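Local atomic coordinates of hypothetical glycoside hydrolase (Parabacteroides distasonis, PDB entry 3TAW), a protein that is known only as a hypothetical glycoside hydrolase, with a five-bladed beta-propeller-like fold as in the beta-fructosidase clan, and carries a bound magnesium ion in this model. Residues Y262-N266 with A278-A283. Numbering follows the deposited sequence.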
ATOM      1  N   TYR A 262      -7.132  -5.286   2.281  1.00 11.65           N
ATOM      2  CA  TYR A 262      -7.127  -4.033   3.043  1.00 11.60           C
ATOM      3  C   TYR A 262      -6.778  -4.306   4.496  1.00 11.75           C
ATOM      4  O   TYR A 262      -6.716  -5.464   4.932  1.00 12.07           O
ATOM      5  CB  TYR A 262      -8.468  -3.309   2.863  1.00 11.99           C
ATOM      6  CG  TYR A 262      -9.635  -3.920   3.600  1.00 12.55           C
ATOM      7  CD1 TYR A 262     -10.405  -4.936   3.020  1.00 12.63           C
ATOM      8  CD2 TYR A 262      -9.993  -3.487   4.879  1.00 13.12           C
ATOM      9  CE1 TYR A 262     -11.458  -5.488   3.681  1.00 13.22           C
ATOM     10  CE2 TYR A 262     -11.068  -4.040   5.550  1.00 12.94           C
ATOM     11  CZ  TYR A 262     -11.801  -5.044   4.946  1.00 13.27           C
ATOM     12  OH  TYR A 262     -12.864  -5.608   5.587  1.00 14.05           O
ATOM     13  N   ASN A 263      -6.532  -3.228   5.218  1.00 11.82           N
ATOM     14  CA  ASN A 263      -6.066  -3.233   6.584  1.00 12.34           C
ATOM     15  C   ASN A 263      -7.118  -2.654   7.520  1.00 13.09           C
ATOM     16  O   ASN A 263      -7.553  -1.516   7.342  1.00 13.38           O
ATOM     17  CB  ASN A 263      -4.792  -2.413   6.633  1.00 12.29           C
ATOM     18  CG  ASN A 263      -3.707  -3.017   5.748  1.00 12.16           C
ATOM     19  OD1 ASN A 263      -3.196  -4.094   6.063  1.00 12.33           O
ATOM     20  ND2 ASN A 263      -3.381  -2.357   4.620  1.00 11.70           N
ATOM     21  N   GLY A 264      -7.540  -3.462   8.472  1.00 13.97           N
ATOM     22  CA  GLY A 264      -8.559  -3.069   9.446  1.00 14.42           C
ATOM     23  C   GLY A 264      -7.941  -2.722  10.763  1.00 15.41           C
ATOM     24  O   GLY A 264      -7.152  -3.504  11.284  1.00 17.29           O
ATOM     25  N   LYS A 265      -8.301  -1.574  11.328  1.00 15.31           N
ATOM     26  CA  LYS A 265      -7.868  -1.245  12.676  1.00 15.30           C
ATOM     27  C   LYS A 265      -9.013  -1.570  13.647  1.00 15.67           C
ATOM     28  O   LYS A 265     -10.144  -1.137  13.433  1.00 15.26           O
ATOM     29  CB  LYS A 265      -7.499   0.222  12.801  1.00 15.39           C
ATOM     30  CG  LYS A 265      -7.023   0.590  14.221  1.00 15.83           C
ATOM     31  CD  LYS A 265      -6.530   2.036  14.322  1.00 16.10           C
ATOM     32  CE  LYS A 265      -6.256   2.436  15.762  1.00 17.05           C
ATOM     33  NZ  LYS A 265      -5.767   3.877  15.856  1.00 17.37           N
ATOM     34  N   ASN A 266      -8.692  -2.296  14.717  1.00 16.14           N
ATOM     35  CA  ASN A 266      -9.683  -2.750  15.702  1.00 17.20           C
ATOM     36  C   ASN A 266      -9.995  -1.696  16.762  1.00 18.86           C
ATOM     37  O   ASN A 266      -9.126  -1.213  17.474  1.00 18.60           O
ATOM     38  CB  ASN A 266      -9.190  -4.052  16.347  1.00 17.51           C
ATOM     39  CG  ASN A 266     -10.288  -4.858  17.026  1.00 18.01           C
ATOM     40  OD1 ASN A 266     -11.463  -4.786  16.662  1.00 18.46           O
ATOM     41  ND2 ASN A 266      -9.891  -5.670  18.007  1.00 18.04           N
ATOM     42  N   ALA A 278      -6.826  -4.767  20.889  1.00 20.99           N
ATOM     43  CA  ALA A 278      -7.266  -3.392  20.740  1.00 20.91           C
ATOM     44  C   ALA A 278      -6.269  -2.590  19.922  1.00 20.23           C
ATOM     45  O   ALA A 278      -5.073  -2.719  20.142  1.00 20.05           O
ATOM     46  CB  ALA A 278      -7.431  -2.756  22.137  1.00 21.86           C
ATOM     47  N   ASN A 279      -6.778  -1.787  18.988  1.00 19.60           N
ATOM     48  CA  ASN A 279      -6.001  -0.880  18.137  1.00 19.09           C
ATOM     49  C   ASN A 279      -5.077  -1.559  17.124  1.00 17.65           C
ATOM     50  O   ASN A 279      -4.360  -0.888  16.398  1.00 17.65           O
ATOM     51  CB  ASN A 279      -5.221   0.132  18.988  1.00 19.63           C
ATOM     52  CG  ASN A 279      -6.128   1.090  19.729  1.00 20.57           C
ATOM     53  OD1 ASN A 279      -7.068   1.647  19.143  1.00 21.20           O
ATOM     54  ND2 ASN A 279      -5.843   1.315  21.037  1.00 21.30           N
ATOM     55  N   SER A 280      -5.099  -2.887  17.055  1.00 17.88           N
ATOM     56  CA  SER A 280      -4.199  -3.576  16.118  1.00 17.28           C
ATOM     57  C   SER A 280      -4.746  -3.492  14.707  1.00 16.20           C
ATOM     58  O   SER A 280      -5.961  -3.376  14.513  1.00 15.65           O
ATOM     59  CB  SER A 280      -3.966  -5.031  16.533  1.00 18.46           C
ATOM     60  OG  SER A 280      -5.124  -5.844  16.371  1.00 19.32           O
ATOM     61  N   TYR A 281      -3.842  -3.561  13.728  1.00 15.37           N
ATOM     62  CA  TYR A 281      -4.229  -3.664  12.319  1.00 15.15           C
ATOM     63  C   TYR A 281      -4.079  -5.111  11.854  1.00 14.85           C
ATOM     64  O   TYR A 281      -2.955  -5.662  11.833  1.00 14.77           O
ATOM     65  CB  TYR A 281      -3.359  -2.767  11.446  1.00 14.73           C
ATOM     66  CG  TYR A 281      -3.544  -1.263  11.529  1.00 15.02           C
ATOM     67  CD1 TYR A 281      -3.226  -0.553  12.680  1.00 15.53           C
ATOM     68  CD2 TYR A 281      -3.926  -0.535  10.408  1.00 14.77           C
ATOM     69  CE1 TYR A 281      -3.341   0.839  12.735  1.00 15.79           C
ATOM     70  CE2 TYR A 281      -4.044   0.841  10.448  1.00 14.97           C
ATOM     71  CZ  TYR A 281      -3.730   1.532  11.598  1.00 15.64           C
ATOM     72  OH  TYR A 281      -3.826   2.894  11.620  1.00 16.45           O
ATOM     73  N   CYS A 282      -5.202  -5.719  11.471  1.00 14.59           N
ATOM     74  CA  CYS A 282      -5.246  -7.069  10.924  1.00 14.56           C
ATOM     75  C   CYS A 282      -5.819  -6.951   9.525  1.00 14.02           C
ATOM     76  O   CYS A 282      -6.653  -6.100   9.285  1.00 13.54           O
ATOM     77  CB  CYS A 282      -6.147  -7.960  11.765  1.00 15.64           C
ATOM     78  SG  CYS A 282      -5.675  -8.060  13.516  1.00 17.19           S
ATOM     79  N   ALA A 283      -5.390  -7.822   8.619  1.00 13.07           N
ATOM     80  CA  ALA A 283      -5.724  -7.649   7.224  1.00 12.75           C
ATOM     81  C   ALA A 283      -6.986  -8.407   6.821  1.00 12.86           C
ATOM     82  O   ALA A 283      -7.147  -9.560   7.166  1.00 13.43           O
ATOM     83  CB  ALA A 283      -4.509  -8.080   6.342  1.00 11.87           C
TER
HETATM   84  O   HOH W   1      -3.824   4.359  13.905  1.00 22.53           O
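Gly264 and Cys282 form the hydrogen-bonded pair at the middle of this antiparallel ladder, each giving its N-H to the other's carbonyl: Gly264 N to Cys282 O at 2.9 Å and Cys282 N to Gly264 O at 3.0 Å. Past the strand ends the backbone hydrogen bonding continues into the loop: Asn266 N donates to Ser280 O (2.9 Å) and Asn279 N donates in a more bent bond to Asn266 O. Carbonyls also receive CA-H groups: Gly264 O meets Tyr281 CA at 3.1 Å, Ser280 O meets Lys265 CA, and Tyr262 O meets Ala283 CA. On the non-hydrogen-bonded pair Lys265–Tyr281, Lys265 lays its aliphatic chain across the phenol ring. Its CB stands over the ring centre, 4.1 Å from the centroid in a CH-pi contact, and CG sits anti to the backbone N (chi1 -179°), from where the extended chain brings CD close to CE1 and the hydroxyl oxygen, with NZ farther off. A water in the ring plane bridges the two polar ends, accepting from Lys265 NZ and donating to Tyr281 OH at 2.7 Å, while the ammonium also bonds Gln243 OE1. Lys265 CE runs beside Asn279 OD1 at 3.6 Å, a van der Waals contact. The buried polar ends turn to other partners: Asn263 OD1 takes the N-H of Val324, Asn266 ND2 reaches Asp273 O, and Ser280 OG bonds Pro277 O, the last two within the connection between the segments. The two strands are consecutive in the chain and form a beta-hairpin with a long loop, in one blade of the propeller-like fold. Strand 257-265 is flanked on its other edge by strand 244-254, strand 281-288 continues the sheet to strand 296-299, and strand 322-330 touches the side chains of Asn263 and Ala283.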